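Side-chain contact in mundticin KS immunity protein (PDB 2ZRR), which probably protects the bacteriocin-producing Enterococcus mundtii cell from its own antimicrobial peptide, mundticin KS: residues A[97-100]-A[101-105]. Numbering follows the deposited sequence.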
# COMPACT_ATOMS: atom_id res chain seq x y z
N LEU A 97 -8.91 -5.64 -8.19
CA LEU A 97 -7.50 -5.67 -8.52
C LEU A 97 -7.16 -6.86 -9.40
O LEU A 97 -7.64 -7.96 -9.16
CB LEU A 97 -6.67 -5.75 -7.24
CG LEU A 97 -6.72 -4.59 -6.25
CD1 LEU A 97 -5.50 -4.64 -5.36
CD2 LEU A 97 -6.78 -3.27 -7.01
N ASN A 98 -6.34 -6.62 -10.42
CA ASN A 98 -5.92 -7.70 -11.31
C ASN A 98 -4.86 -8.53 -10.58
O ASN A 98 -4.27 -8.07 -9.60
CB ASN A 98 -5.37 -7.13 -12.62
CG ASN A 98 -4.10 -6.32 -12.43
OD1 ASN A 98 -3.41 -6.44 -11.41
ND2 ASN A 98 -3.77 -5.50 -13.42
N GLU A 99 -4.62 -9.75 -11.05
CA GLU A 99 -3.64 -10.64 -10.42
C GLU A 99 -2.34 -9.93 -10.03
O GLU A 99 -1.89 -10.03 -8.89
CB GLU A 99 -3.31 -11.80 -11.36
CG GLU A 99 -2.43 -12.88 -10.73
CD GLU A 99 -2.42 -14.18 -11.53
OE1 GLU A 99 -3.25 -14.31 -12.47
OE2 GLU A 99 -1.60 -15.07 -11.23
N ASN A 100 -1.76 -9.21 -10.98
CA ASN A 100 -0.51 -8.49 -10.77
C ASN A 100 -0.54 -7.46 -9.63
O ASN A 100 0.46 -7.26 -8.95
CB ASN A 100 -0.08 -7.80 -12.06
CG ASN A 100 0.49 -8.77 -13.08
OD1 ASN A 100 1.06 -8.36 -14.09
ND2 ASN A 100 0.34 -10.06 -12.80
N GLN A 101 -1.68 -6.81 -9.44
CA GLN A 101 -1.79 -5.81 -8.39
C GLN A 101 -1.97 -6.40 -7.00
O GLN A 101 -1.36 -5.94 -6.04
CB GLN A 101 -2.93 -4.86 -8.71
CG GLN A 101 -2.56 -3.87 -9.78
CD GLN A 101 -3.78 -3.26 -10.42
OE1 GLN A 101 -4.90 -3.55 -10.01
NE2 GLN A 101 -3.58 -2.40 -11.42
N SER A 102 -2.80 -7.43 -6.89
CA SER A 102 -3.02 -8.08 -5.60
C SER A 102 -1.73 -8.75 -5.14
O SER A 102 -1.46 -8.83 -3.94
CB SER A 102 -4.12 -9.14 -5.71
OG SER A 102 -4.41 -9.39 -7.07
N LYS A 103 -0.93 -9.23 -6.09
CA LYS A 103 0.33 -9.88 -5.76
C LYS A 103 1.31 -8.83 -5.28
O LYS A 103 2.14 -9.11 -4.41
CB LYS A 103 0.90 -10.60 -6.99
CG LYS A 103 0.31 -11.99 -7.21
CD LYS A 103 1.30 -12.91 -7.92
CE LYS A 103 1.02 -12.99 -9.41
NZ LYS A 103 2.13 -12.41 -10.22
N LYS A 104 1.21 -7.63 -5.83
CA LYS A 104 2.08 -6.53 -5.43
C LYS A 104 1.71 -6.15 -4.00
O LYS A 104 2.57 -5.86 -3.17
CB LYS A 104 1.89 -5.33 -6.35
CG LYS A 104 3.08 -5.04 -7.25
CD LYS A 104 4.37 -4.92 -6.47
CE LYS A 104 5.55 -4.66 -7.39
NZ LYS A 104 6.47 -5.83 -7.50
N LEU A 105 0.41 -6.15 -3.72
CA LEU A 105 -0.10 -5.83 -2.39
C LEU A 105 0.35 -6.88 -1.37
O LEU A 105 0.90 -6.54 -0.31
CB LEU A 105 -1.63 -5.75 -2.41
CG LEU A 105 -2.28 -4.36 -2.53
CD1 LEU A 105 -3.76 -4.46 -2.19
CD2 LEU A 105 -1.57 -3.37 -1.60
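N98 and Q101 grip each other at the start of helix 99-109. The backbone N of Q101 donates to N98 OD1 at 2.6 Å, and the donor sits nearly in line with the side-chain carbonyl. A chi1 of 65° sets CG of N98 between its own backbone N and carbonyl carbon, and from there OD1 reaches the first turn. The return bond is weak: N98 N gives to Q101 OE1 at 3.4 Å. Together the two bonds make a capping box, with N98 as the N-cap of the last helix in an antiparallel four-helix bundle. The two side chains cross at about a right angle, their amide planes 35° apart. The other end of the Q101 amide is also satisfied, because NE2 donates to D47 of helix 33-48. The cap is thereby tied to a neighbouring helix.

N98 O takes two backbone donors. S102 N approaches almost straight, at 3.1 Å with an N-H...O angle of 168°. Q101 N comes from above the carbonyl plane, at 2.9 Å; its one N-H thus serves both N98 O and OD1. S102 OG lies 2.9 Å from N98 O and 3.2 Å from E99 O, and its single proton could serve either. E99 O also receives K103 N, and N100 O receives K104 N. The K104 side chain turns to other partners, chiefly a salt bridge from NZ to E107.

On the inner side, L97 CD1 meets L105 CD1 at 3.6 Å. L97 also touches L48 and I90, while L105 packs on L44, I86 and I90. On the outside, E99 and K103 run side by side. Their contact is between CG of E99 and CE of K103, while E99 OE2 and K103 NZ stay 4.7 Å apart.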